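Local coordinates for protein importin-95 (Chaetomium thermophilum, PDB 4XRI) that probably carries protein cargo into the nucleus as a HEAT-repeat transport receptor of the importin-beta family and probably binds a small GTPase, at residues Val233-Thr238 with Glu269-Gly274; Gly248-Leu253 with Glu285-Leu290; Arg255-Tyr260 with Val292-Thr297. The protein carries 2 engineered substitutions. One frame throughout, in Å; residues are numbered along the deposited sequence.

Contact 1 (Val233-Thr238 with Glu269-Gly274)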
ATOM      1  N   VAL A 233       4.208 -23.997 -26.713  1.00 46.75           N
ATOM      2  CA  VAL A 233       3.743 -22.948 -27.610  1.00 41.15           C
ATOM      3  C   VAL A 233       4.187 -21.569 -27.123  1.00 40.86           C
ATOM      4  O   VAL A 233       4.448 -20.677 -27.927  1.00 40.88           O
ATOM      5  CB  VAL A 233       2.196 -22.981 -27.779  1.00 42.38           C
ATOM      6  CG1 VAL A 233       1.482 -22.471 -26.545  1.00 43.81           C
ATOM      7  CG2 VAL A 233       1.786 -22.172 -28.995  1.00 41.30           C
ATOM      8  N   VAL A 234       4.294 -21.400 -25.807  1.00 39.65           N
ATOM      9  CA  VAL A 234       4.708 -20.116 -25.252  1.00 39.17           C
ATOM     10  C   VAL A 234       6.184 -19.869 -25.548  1.00 38.19           C
ATOM     11  O   VAL A 234       6.570 -18.781 -25.978  1.00 38.60           O
ATOM     12  CB  VAL A 234       4.472 -20.040 -23.728  1.00 38.77           C
ATOM     13  CG1 VAL A 234       5.130 -18.799 -23.150  1.00 38.99           C
ATOM     14  CG2 VAL A 234       2.984 -20.037 -23.417  1.00 37.69           C
ATOM     15  N   CYS A 235       7.004 -20.889 -25.314  1.00 37.82           N
ATOM     16  CA  CYS A 235       8.437 -20.804 -25.567  1.00 42.81           C
ATOM     17  C   CYS A 235       8.713 -20.548 -27.044  1.00 45.04           C
ATOM     18  O   CYS A 235       9.595 -19.765 -27.403  1.00 46.27           O
ATOM     19  CB  CYS A 235       9.140 -22.085 -25.109  1.00 42.87           C
ATOM     20  SG  CYS A 235       9.233 -22.282 -23.310  1.00 43.01           S
ATOM     21  N   GLU A 236       7.939 -21.217 -27.892  1.00 43.56           N
ATOM     22  CA  GLU A 236       8.022 -21.055 -29.338  1.00 48.33           C
ATOM     23  C   GLU A 236       7.718 -19.619 -29.749  1.00 45.46           C
ATOM     24  O   GLU A 236       8.393 -19.041 -30.604  1.00 38.65           O
ATOM     25  CB  GLU A 236       7.052 -22.021 -30.027  1.00 59.08           C
ATOM     26  CG  GLU A 236       6.933 -21.854 -31.532  1.00 55.78           C
ATOM     27  CD  GLU A 236       5.979 -22.863 -32.156  1.00 63.19           C
ATOM     28  OE1 GLU A 236       6.428 -23.981 -32.489  1.00 61.85           O
ATOM     29  OE2 GLU A 236       4.780 -22.539 -32.310  1.00 60.02           O
ATOM     30  N   ALA A 237       6.700 -19.047 -29.115  1.00 38.83           N
ATOM     31  CA  ALA A 237       6.216 -17.716 -29.456  1.00 40.32           C
ATOM     32  C   ALA A 237       7.177 -16.615 -29.009  1.00 44.78           C
ATOM     33  O   ALA A 237       7.174 -15.520 -29.572  1.00 40.99           O
ATOM     34  CB  ALA A 237       4.840 -17.494 -28.848  1.00 36.87           C
ATOM     35  N   THR A 238       8.003 -16.906 -28.006  1.00 42.34           N
ATOM     36  CA  THR A 238       8.966 -15.923 -27.510  1.00 39.25           C
ATOM     37  C   THR A 238      10.065 -15.655 -28.535  1.00 43.98           C
ATOM     38  O   THR A 238      10.715 -14.608 -28.505  1.00 45.77           O
ATOM     39  CB  THR A 238       9.627 -16.369 -26.187  1.00 45.73           C
ATOM     40  OG1 THR A 238      10.334 -17.598 -26.392  1.00 48.19           O
ATOM     41  CG2 THR A 238       8.591 -16.551 -25.096  1.00 32.29           C
ATOM     42  N   GLU A 269      15.337 -24.715 -16.778  1.00 43.28           N
ATOM     43  CA  GLU A 269      16.563 -25.343 -17.255  1.00 44.09           C
ATOM     44  C   GLU A 269      16.499 -25.633 -18.751  1.00 51.65           C
ATOM     45  O   GLU A 269      17.487 -25.465 -19.467  1.00 48.26           O
ATOM     46  CB  GLU A 269      16.834 -26.639 -16.482  1.00 48.70           C
ATOM     47  CG  GLU A 269      17.281 -26.417 -15.049  1.00 59.51           C
ATOM     48  CD  GLU A 269      17.125 -27.655 -14.184  1.00 69.60           C
ATOM     49  OE1 GLU A 269      16.903 -27.498 -12.965  1.00 74.80           O
ATOM     50  OE2 GLU A 269      17.218 -28.782 -14.717  1.00 73.73           O
ATOM     51  N   LYS A 270      15.330 -26.056 -19.221  1.00 47.45           N
ATOM     52  CA  LYS A 270      15.171 -26.469 -20.612  1.00 47.48           C
ATOM     53  C   LYS A 270      15.215 -25.304 -21.601  1.00 48.18           C
ATOM     54  O   LYS A 270      15.851 -25.406 -22.651  1.00 44.89           O
ATOM     55  CB  LYS A 270      13.857 -27.240 -20.791  1.00 54.52           C
ATOM     56  CG  LYS A 270      13.625 -27.764 -22.202  1.00 65.87           C
ATOM     57  CD  LYS A 270      14.391 -29.052 -22.456  1.00 74.61           C
ATOM     58  CE  LYS A 270      14.264 -29.487 -23.908  1.00 81.60           C
ATOM     59  NZ  LYS A 270      12.843 -29.548 -24.352  1.00 82.11           N
ATOM     60  N   ALA A 271      14.544 -24.200 -21.281  1.00 49.07           N
ATOM     61  CA  ALA A 271      14.371 -23.140 -22.270  1.00 46.78           C
ATOM     62  C   ALA A 271      14.292 -21.721 -21.704  1.00 42.43           C
ATOM     63  O   ALA A 271      14.883 -20.799 -22.271  1.00 36.38           O
ATOM     64  CB  ALA A 271      13.128 -23.422 -23.097  1.00 47.58           C
ATOM     65  N   LEU A 272      13.566 -21.548 -20.603  1.00 40.55           N
ATOM     66  CA  LEU A 272      13.255 -20.215 -20.085  1.00 38.55           C
ATOM     67  C   LEU A 272      14.504 -19.388 -19.788  1.00 34.66           C
ATOM     68  O   LEU A 272      14.533 -18.182 -20.046  1.00 41.34           O
ATOM     69  CB  LEU A 272      12.398 -20.319 -18.822  1.00 37.86           C
ATOM     70  CG  LEU A 272      11.096 -21.111 -18.954  1.00 42.50           C
ATOM     71  CD1 LEU A 272      10.250 -20.950 -17.700  1.00 41.03           C
ATOM     72  CD2 LEU A 272      10.320 -20.683 -20.195  1.00 39.35           C
ATOM     73  N   PHE A 273      15.516 -20.048 -19.233  1.00 39.88           N
ATOM     74  CA  PHE A 273      16.804 -19.425 -18.946  1.00 42.48           C
ATOM     75  C   PHE A 273      17.336 -18.689 -20.173  1.00 34.23           C
ATOM     76  O   PHE A 273      17.555 -17.481 -20.139  1.00 41.14           O
ATOM     77  CB  PHE A 273      17.808 -20.487 -18.484  1.00 41.20           C
ATOM     78  CG  PHE A 273      19.040 -19.927 -17.831  1.00 42.66           C
ATOM     79  CD1 PHE A 273      20.158 -20.722 -17.652  1.00 47.81           C
ATOM     80  CD2 PHE A 273      19.077 -18.617 -17.383  1.00 36.47           C
ATOM     81  CE1 PHE A 273      21.294 -20.220 -17.048  1.00 45.51           C
ATOM     82  CE2 PHE A 273      20.212 -18.109 -16.778  1.00 44.86           C
ATOM     83  CZ  PHE A 273      21.320 -18.914 -16.607  1.00 44.71           C
ATOM     84  N   GLY A 274      17.522 -19.430 -21.257  1.00 37.31           N
ATOM     85  CA  GLY A 274      18.047 -18.879 -22.492  1.00 36.67           C
ATOM     86  C   GLY A 274      17.101 -17.921 -23.187  1.00 36.47           C
ATOM     87  O   GLY A 274      17.525 -16.896 -23.712  1.00 39.19           O
TER
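A small apolar contact, partly buried, joins helix 224-238 to helix 265-280 in the HEAT-repeat solenoid. It rests on one sulfur: SG of Cys235 meets Leu272 and Ala271 together. The nearer of the two is the CD2 methyl of Leu272, 3.7 Å from Cys235 SG. The CB methyl of Ala271 lies 4.1 Å from Cys235 SG. The sulfur stands beside its own backbone N (chi1 -71°), anti to the carbonyl carbon, and from there it points at the other helix. Leu272 does not start out facing Cys235, but one branch of its side chain brings CD2 within reach. Ala271 points its CB toward the first segment, and Cys235 and Ala271 mark the closest backbone approach, 7.2 Å from CA to CA. No hydrogen bond crosses between the two segments, and only 92 Å² is buried. The second helix carries a wider pi-type turn at 269-272, just where Ala271 and Leu272 make the contact. A glycerol molecule, probably from the crystallisation liquor, lies near the Cys235 side chain. Helix 243-260 packs against both partners, with Leu253 touching Val234 and Leu272. Helix 200-212 adjoins the first segment through Leu210 and Ile207.

Contact 2 (Gly248-Leu253 with Glu285-Leu290)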
ATOM      1  N   GLY A 248       3.484 -10.645 -26.391  1.00 46.11           N
ATOM      2  CA  GLY A 248       2.390 -11.432 -25.856  1.00 44.04           C
ATOM      3  C   GLY A 248       2.904 -12.686 -25.179  1.00 40.88           C
ATOM      4  O   GLY A 248       2.417 -13.078 -24.118  1.00 39.55           O
ATOM      5  N   ALA A 249       3.906 -13.306 -25.793  1.00 42.34           N
ATOM      6  CA  ALA A 249       4.503 -14.528 -25.260  1.00 42.44           C
ATOM      7  C   ALA A 249       5.166 -14.305 -23.904  1.00 43.72           C
ATOM      8  O   ALA A 249       4.961 -15.081 -22.966  1.00 39.48           O
ATOM      9  CB  ALA A 249       5.510 -15.085 -26.242  1.00 43.54           C
ATOM     10  N   PHE A 250       5.957 -13.242 -23.803  1.00 38.84           N
ATOM     11  CA  PHE A 250       6.687 -12.950 -22.572  1.00 42.25           C
ATOM     12  C   PHE A 250       5.757 -12.519 -21.448  1.00 41.87           C
ATOM     13  O   PHE A 250       5.992 -12.829 -20.281  1.00 41.91           O
ATOM     14  CB  PHE A 250       7.741 -11.873 -22.812  1.00 40.14           C
ATOM     15  CG  PHE A 250       9.047 -12.413 -23.306  1.00 32.00           C
ATOM     16  CD1 PHE A 250       9.888 -13.099 -22.450  1.00 41.72           C
ATOM     17  CD2 PHE A 250       9.432 -12.244 -24.624  1.00 39.26           C
ATOM     18  CE1 PHE A 250      11.091 -13.604 -22.893  1.00 35.59           C
ATOM     19  CE2 PHE A 250      10.637 -12.746 -25.077  1.00 45.94           C
ATOM     20  CZ  PHE A 250      11.467 -13.428 -24.210  1.00 40.88           C
ATOM     21  N   GLY A 251       4.695 -11.808 -21.809  1.00 41.71           N
ATOM     22  CA  GLY A 251       3.679 -11.425 -20.850  1.00 40.39           C
ATOM     23  C   GLY A 251       2.992 -12.662 -20.310  1.00 41.67           C
ATOM     24  O   GLY A 251       2.709 -12.763 -19.118  1.00 48.29           O
ATOM     25  N   CYS A 252       2.725 -13.608 -21.205  1.00 44.81           N
ATOM     26  CA  CYS A 252       2.150 -14.896 -20.836  1.00 48.49           C
ATOM     27  C   CYS A 252       3.089 -15.645 -19.896  1.00 48.18           C
ATOM     28  O   CYS A 252       2.664 -16.226 -18.897  1.00 45.46           O
ATOM     29  CB  CYS A 252       1.875 -15.729 -22.092  1.00 51.55           C
ATOM     30  SG  CYS A 252       0.816 -17.161 -21.859  1.00 65.44           S
ATOM     31  N   LEU A 253       4.375 -15.618 -20.230  1.00 47.65           N
ATOM     32  CA  LEU A 253       5.395 -16.322 -19.468  1.00 41.67           C
ATOM     33  C   LEU A 253       5.528 -15.748 -18.057  1.00 36.05           C
ATOM     34  O   LEU A 253       5.702 -16.489 -17.088  1.00 35.85           O
ATOM     35  CB  LEU A 253       6.734 -16.255 -20.207  1.00 39.17           C
ATOM     36  CG  LEU A 253       7.811 -17.270 -19.833  1.00 48.08           C
ATOM     37  CD1 LEU A 253       7.223 -18.673 -19.813  1.00 48.56           C
ATOM     38  CD2 LEU A 253       8.969 -17.186 -20.822  1.00 40.36           C
ATOM     39  N   GLU A 285      12.508  -2.493 -27.164  1.00 47.63           N
ATOM     40  CA  GLU A 285      12.496  -2.129 -25.751  1.00 50.64           C
ATOM     41  C   GLU A 285      11.341  -2.775 -24.988  1.00 52.92           C
ATOM     42  O   GLU A 285      11.467  -3.076 -23.799  1.00 54.67           O
ATOM     43  CB  GLU A 285      12.436  -0.607 -25.589  1.00 55.18           C
ATOM     44  CG  GLU A 285      12.451  -0.145 -24.137  1.00 61.61           C
ATOM     45  CD  GLU A 285      12.873   1.301 -23.980  1.00 63.42           C
ATOM     46  OE1 GLU A 285      13.227   1.933 -24.997  1.00 68.55           O
ATOM     47  OE2 GLU A 285      12.854   1.803 -22.837  1.00 56.55           O
ATOM     48  N   ASP A 286      10.229  -3.013 -25.674  1.00 54.81           N
ATOM     49  CA  ASP A 286       9.044  -3.552 -25.014  1.00 56.28           C
ATOM     50  C   ASP A 286       9.198  -5.018 -24.600  1.00 42.18           C
ATOM     51  O   ASP A 286       8.744  -5.402 -23.524  1.00 40.60           O
ATOM     52  CB  ASP A 286       7.814  -3.392 -25.912  1.00 66.57           C
ATOM     53  CG  ASP A 286       7.383  -1.945 -26.054  1.00 68.49           C
ATOM     54  OD1 ASP A 286       6.962  -1.353 -25.040  1.00 74.20           O
ATOM     55  OD2 ASP A 286       7.459  -1.401 -27.176  1.00 69.16           O
ATOM     56  N   VAL A 287       9.832  -5.839 -25.434  1.00 49.66           N
ATOM     57  CA  VAL A 287      10.037  -7.236 -25.057  1.00 52.54           C
ATOM     58  C   VAL A 287      11.201  -7.322 -24.076  1.00 46.06           C
ATOM     59  O   VAL A 287      11.248  -8.217 -23.230  1.00 43.12           O
ATOM     60  CB  VAL A 287      10.299  -8.153 -26.279  1.00 47.86           C
ATOM     61  CG1 VAL A 287      10.062  -7.412 -27.572  1.00 47.63           C
ATOM     62  CG2 VAL A 287      11.699  -8.758 -26.243  1.00 40.99           C
ATOM     63  N   ALA A 288      12.129  -6.375 -24.186  1.00 43.80           N
ATOM     64  CA  ALA A 288      13.239  -6.286 -23.248  1.00 42.28           C
ATOM     65  C   ALA A 288      12.700  -6.002 -21.852  1.00 39.77           C
ATOM     66  O   ALA A 288      13.135  -6.609 -20.873  1.00 40.68           O
ATOM     67  CB  ALA A 288      14.227  -5.208 -23.672  1.00 39.09           C
ATOM     68  N   LYS A 289      11.743  -5.081 -21.776  1.00 44.31           N
ATOM     69  CA  LYS A 289      11.067  -4.754 -20.521  1.00 44.30           C
ATOM     70  C   LYS A 289      10.396  -5.972 -19.903  1.00 40.33           C
ATOM     71  O   LYS A 289      10.483  -6.201 -18.697  1.00 40.78           O
ATOM     72  CB  LYS A 289      10.015  -3.666 -20.738  1.00 57.67           C
ATOM     73  CG  LYS A 289      10.550  -2.256 -20.890  1.00 65.46           C
ATOM     74  CD  LYS A 289       9.391  -1.279 -20.985  1.00 74.46           C
ATOM     75  CE  LYS A 289       9.848   0.114 -21.352  1.00 78.62           C
ATOM     76  NZ  LYS A 289       8.689   1.043 -21.441  1.00 76.76           N
ATOM     77  N   LEU A 290       9.709  -6.738 -20.744  1.00 44.45           N
ATOM     78  CA  LEU A 290       8.956  -7.903 -20.298  1.00 43.66           C
ATOM     79  C   LEU A 290       9.870  -9.021 -19.806  1.00 41.09           C
ATOM     80  O   LEU A 290       9.540  -9.743 -18.859  1.00 42.79           O
ATOM     81  CB  LEU A 290       8.069  -8.415 -21.429  1.00 46.67           C
ATOM     82  CG  LEU A 290       6.856  -7.535 -21.724  1.00 47.85           C
ATOM     83  CD1 LEU A 290       6.202  -7.924 -23.038  1.00 44.12           C
ATOM     84  CD2 LEU A 290       5.860  -7.641 -20.585  1.00 48.23           C
TER
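Phe250 and Leu290 meet at their CB atoms, 3.7 Å apart, in a contact between two helices that run nearly parallel. The short axes come within 9.2 Å and make an angle of 12°. Both side chains leave the backbone toward the other helix, and their CA atoms are the closest pair. Leu290 then reaches toward the backbone of Gly251. Its CG stands beside its own backbone N (chi1 -73°), and CD1 carries on in an extended chain. This methyl ends 4.3 Å from N of Gly251, so the leucine lies against bare backbone there. The Phe250 ring goes the other way, toward Val287. Its CE2 is 4.3 Å from CG2 of Val287, and this methyl approaches the ring obliquely. The first torsion of Val287 is unusual: chi1 of -9° nearly eclipses CG1 with the backbone N, and it is the other methyl, CG2, that meets the ring. The two helices are next-but-one along the chain, and such side-by-side helices form the layers of a HEAT-repeat solenoid. Helix 265-280 lies between them in sequence, and Thr276 on it touches the Phe250 side chain, as does Thr238 of helix 224-238. The segments share no hydrogen bond of their own, but Asn254, one residue past the first segment, gives ND2 to the carbonyl oxygen of Leu290. Gln247 packs on both Val287 and Leu290.

Contact 3 (Arg255-Tyr260 with Val292-Thr297)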
ATOM      1  N   ARG A 255       3.194 -14.269 -16.312  1.00 39.95           N
ATOM      2  CA  ARG A 255       2.024 -14.668 -15.542  1.00 42.33           C
ATOM      3  C   ARG A 255       2.134 -16.129 -15.120  1.00 40.77           C
ATOM      4  O   ARG A 255       1.718 -16.500 -14.020  1.00 42.93           O
ATOM      5  CB  ARG A 255       0.742 -14.432 -16.344  1.00 56.30           C
ATOM      6  CG  ARG A 255       0.335 -12.973 -16.385  1.00 69.82           C
ATOM      7  CD  ARG A 255      -0.841 -12.712 -17.310  1.00 78.24           C
ATOM      8  NE  ARG A 255      -1.042 -11.274 -17.474  1.00 81.41           N
ATOM      9  CZ  ARG A 255      -2.076 -10.718 -18.095  1.00 81.72           C
ATOM     10  NH1 ARG A 255      -3.027 -11.477 -18.621  1.00 77.49           N
ATOM     11  NH2 ARG A 255      -2.158  -9.396 -18.186  1.00 84.02           N
ATOM     12  N   ILE A 256       2.703 -16.950 -15.996  1.00 39.19           N
ATOM     13  CA  ILE A 256       2.931 -18.358 -15.689  1.00 40.23           C
ATOM     14  C   ILE A 256       3.872 -18.504 -14.496  1.00 47.86           C
ATOM     15  O   ILE A 256       3.600 -19.266 -13.565  1.00 45.12           O
ATOM     16  CB  ILE A 256       3.513 -19.112 -16.902  1.00 43.23           C
ATOM     17  CG1 ILE A 256       2.426 -19.336 -17.959  1.00 44.86           C
ATOM     18  CG2 ILE A 256       4.114 -20.444 -16.471  1.00 38.43           C
ATOM     19  CD1 ILE A 256       2.950 -19.852 -19.276  1.00 40.51           C
ATOM     20  N   MET A 257       4.975 -17.762 -14.528  1.00 43.89           N
ATOM     21  CA  MET A 257       5.943 -17.779 -13.437  1.00 43.77           C
ATOM     22  C   MET A 257       5.316 -17.308 -12.126  1.00 42.77           C
ATOM     23  O   MET A 257       5.557 -17.890 -11.070  1.00 43.01           O
ATOM     24  CB  MET A 257       7.149 -16.904 -13.781  1.00 38.94           C
ATOM     25  CG  MET A 257       8.207 -16.834 -12.677  1.00 40.09           C
ATOM     26  SD  MET A 257       8.926 -18.445 -12.284  1.00 44.49           S
ATOM     27  CE  MET A 257       9.633 -18.891 -13.866  1.00 33.59           C
ATOM     28  N   ALA A 258       4.505 -16.257 -12.207  1.00 40.91           N
ATOM     29  CA  ALA A 258       3.867 -15.676 -11.027  1.00 43.66           C
ATOM     30  C   ALA A 258       2.878 -16.649 -10.395  1.00 40.24           C
ATOM     31  O   ALA A 258       2.727 -16.696  -9.173  1.00 48.97           O
ATOM     32  CB  ALA A 258       3.166 -14.377 -11.390  1.00 44.31           C
ATOM     33  N   LEU A 259       2.215 -17.433 -11.236  1.00 43.29           N
ATOM     34  CA  LEU A 259       1.193 -18.362 -10.772  1.00 46.00           C
ATOM     35  C   LEU A 259       1.739 -19.753 -10.472  1.00 44.33           C
ATOM     36  O   LEU A 259       1.272 -20.420  -9.550  1.00 46.00           O
ATOM     37  CB  LEU A 259       0.075 -18.477 -11.809  1.00 48.05           C
ATOM     38  CG  LEU A 259      -0.890 -17.304 -11.979  1.00 52.62           C
ATOM     39  CD1 LEU A 259      -1.581 -17.396 -13.329  1.00 52.93           C
ATOM     40  CD2 LEU A 259      -1.917 -17.299 -10.857  1.00 63.16           C
ATOM     41  N   TYR A 260       2.720 -20.197 -11.252  1.00 43.27           N
ATOM     42  CA  TYR A 260       3.119 -21.597 -11.202  1.00 46.00           C
ATOM     43  C   TYR A 260       4.614 -21.810 -11.029  1.00 43.95           C
ATOM     44  O   TYR A 260       5.187 -22.718 -11.629  1.00 39.82           O
ATOM     45  CB  TYR A 260       2.642 -22.307 -12.469  1.00 48.66           C
ATOM     46  CG  TYR A 260       1.174 -22.092 -12.738  1.00 49.17           C
ATOM     47  CD1 TYR A 260       0.219 -22.539 -11.839  1.00 48.75           C
ATOM     48  CD2 TYR A 260       0.744 -21.435 -13.883  1.00 48.60           C
ATOM     49  CE1 TYR A 260      -1.126 -22.340 -12.070  1.00 54.59           C
ATOM     50  CE2 TYR A 260      -0.602 -21.233 -14.125  1.00 49.50           C
ATOM     51  CZ  TYR A 260      -1.532 -21.688 -13.213  1.00 51.66           C
ATOM     52  OH  TYR A 260      -2.871 -21.490 -13.444  1.00 50.40           O
ATOM     53  N   VAL A 292      12.930  -8.515 -18.563  1.00 38.34           N
ATOM     54  CA  VAL A 292      13.470  -8.040 -17.293  1.00 37.45           C
ATOM     55  C   VAL A 292      12.439  -8.262 -16.194  1.00 46.02           C
ATOM     56  O   VAL A 292      12.770  -8.682 -15.083  1.00 42.92           O
ATOM     57  CB  VAL A 292      13.860  -6.546 -17.356  1.00 36.88           C
ATOM     58  CG1 VAL A 292      14.073  -5.985 -15.955  1.00 36.38           C
ATOM     59  CG2 VAL A 292      15.107  -6.366 -18.197  1.00 36.69           C
ATOM     60  N   GLU A 293      11.182  -7.982 -16.525  1.00 43.59           N
ATOM     61  CA  GLU A 293      10.070  -8.202 -15.610  1.00 45.11           C
ATOM     62  C   GLU A 293       9.952  -9.673 -15.222  1.00 38.62           C
ATOM     63  O   GLU A 293       9.546  -9.998 -14.103  1.00 41.17           O
ATOM     64  CB  GLU A 293       8.766  -7.710 -16.244  1.00 43.60           C
ATOM     65  CG  GLU A 293       7.495  -8.117 -15.508  1.00 51.59           C
ATOM     66  CD  GLU A 293       7.362  -7.459 -14.147  1.00 65.14           C
ATOM     67  OE1 GLU A 293       8.032  -6.432 -13.907  1.00 71.59           O
ATOM     68  OE2 GLU A 293       6.584  -7.972 -13.315  1.00 67.29           O
ATOM     69  N   PHE A 294      10.312 -10.559 -16.148  1.00 43.99           N
ATOM     70  CA  PHE A 294      10.328 -11.992 -15.871  1.00 35.40           C
ATOM     71  C   PHE A 294      11.201 -12.299 -14.667  1.00 34.56           C
ATOM     72  O   PHE A 294      10.801 -13.041 -13.767  1.00 37.56           O
ATOM     73  CB  PHE A 294      10.829 -12.782 -17.083  1.00 37.24           C
ATOM     74  CG  PHE A 294      10.999 -14.256 -16.820  1.00 40.14           C
ATOM     75  CD1 PHE A 294       9.940 -15.130 -16.998  1.00 36.55           C
ATOM     76  CD2 PHE A 294      12.219 -14.767 -16.398  1.00 37.96           C
ATOM     77  CE1 PHE A 294      10.091 -16.481 -16.758  1.00 37.78           C
ATOM     78  CE2 PHE A 294      12.372 -16.117 -16.154  1.00 36.46           C
ATOM     79  CZ  PHE A 294      11.309 -16.973 -16.337  1.00 35.66           C
ATOM     80  N   TRP A 295      12.398 -11.725 -14.663  1.00 35.79           N
ATOM     81  CA  TRP A 295      13.359 -11.989 -13.603  1.00 34.59           C
ATOM     82  C   TRP A 295      13.045 -11.205 -12.340  1.00 39.68           C
ATOM     83  O   TRP A 295      13.406 -11.617 -11.242  1.00 37.71           O
ATOM     84  CB  TRP A 295      14.770 -11.693 -14.097  1.00 36.58           C
ATOM     85  CG  TRP A 295      15.266 -12.810 -14.936  1.00 37.35           C
ATOM     86  CD1 TRP A 295      15.451 -12.814 -16.289  1.00 33.94           C
ATOM     87  CD2 TRP A 295      15.588 -14.127 -14.479  1.00 36.10           C
ATOM     88  NE1 TRP A 295      15.895 -14.049 -16.697  1.00 39.48           N
ATOM     89  CE2 TRP A 295      15.986 -14.871 -15.608  1.00 34.62           C
ATOM     90  CE3 TRP A 295      15.589 -14.743 -13.225  1.00 37.01           C
ATOM     91  CZ2 TRP A 295      16.387 -16.204 -15.513  1.00 35.16           C
ATOM     92  CZ3 TRP A 295      15.986 -16.062 -13.134  1.00 36.94           C
ATOM     93  CH2 TRP A 295      16.375 -16.781 -14.271  1.00 35.78           C
ATOM     94  N   SER A 296      12.339 -10.092 -12.500  1.00 40.54           N
ATOM     95  CA  SER A 296      11.800  -9.372 -11.357  1.00 41.42           C
ATOM     96  C   SER A 296      10.737 -10.229 -10.673  1.00 43.02           C
ATOM     97  O   SER A 296      10.664 -10.287  -9.445  1.00 47.33           O
ATOM     98  CB  SER A 296      11.216  -8.024 -11.787  1.00 45.48           C
ATOM     99  OG  SER A 296      12.245  -7.120 -12.152  1.00 49.16           O
ATOM    100  N   THR A 297       9.933 -10.912 -11.483  1.00 41.47           N
ATOM    101  CA  THR A 297       8.890 -11.791 -10.966  1.00 43.34           C
ATOM    102  C   THR A 297       9.496 -12.992 -10.245  1.00 45.66           C
ATOM    103  O   THR A 297       9.030 -13.378  -9.172  1.00 45.13           O
ATOM    104  CB  THR A 297       7.956 -12.292 -12.087  1.00 41.49           C
ATOM    105  OG1 THR A 297       7.361 -11.173 -12.753  1.00 38.19           O
ATOM    106  CG2 THR A 297       6.855 -13.170 -11.509  1.00 43.37           C
TER
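Methyl groups carry most of the contact between Met257 and Ala258 on one helix and Phe294 and Thr297 on the other. Met257 sends its CE methyl to the Phe294 ring, 3.5 Å from CZ. The methyl comes in obliquely, and the two side chains cross at about a right angle. The methionine leaves the backbone with CG anti to N (chi1 179°), then bends at chi2 and chi3, which brings CE round to the ring. Thr297 faces the other helix with its CG2 methyl. That methyl lies 3.9 Å from CB of Ala258 and 4.1 Å from CG of Met257. The helix axes here are 9.5 Å apart and almost parallel, at 6°, as expected for neighbouring helices within one layer of a HEAT-repeat solenoid. Within the second helix, Phe294 also packs on its neighbour Trp295: CD2 of Phe294 sits 3.6 Å above the plane of the Trp295 ring, toward its rim. Met268 and Thr276 of helix 265-280 also touch Phe294. No hydrogen bond crosses between the segments. OG1 of Thr297 bonds back to O of Glu293 at 2.8 Å, and the backbone N of Thr297 reaches the same oxygen from the opposite face of its carbonyl plane. The OG1 bond probably holds the threonine's rotation, with CG2 anti to the backbone N and directed at the other helix. A glycine here would probably leave Ala258 and the Met257 CG without their methyl partner and Glu293 O with one donor fewer.

In the fold
The three contacts form one compact patch, with centres 10 to 13 Å apart. Their six segments alternate along the chain: 233-238, 248-253, 255-260, 269-274, 285-290 and 292-297. Four helices supply them. Contact 1 joins helix 224-238 to helix 265-280, while contacts 2 and 3 follow one another along helix 243-260 and helix 285-310. Each pair is next-but-one in sequence, so the two pairings interlock. Leu253, on segment 248-253 but not itself in contact 2, touches Phe294 of contact 3 as well as Leu272. Ala249 packs on Ala237 and Thr238. Such stacking of helices in layers builds the HEAT solenoid, consistent with the flexible character of this transport receptor.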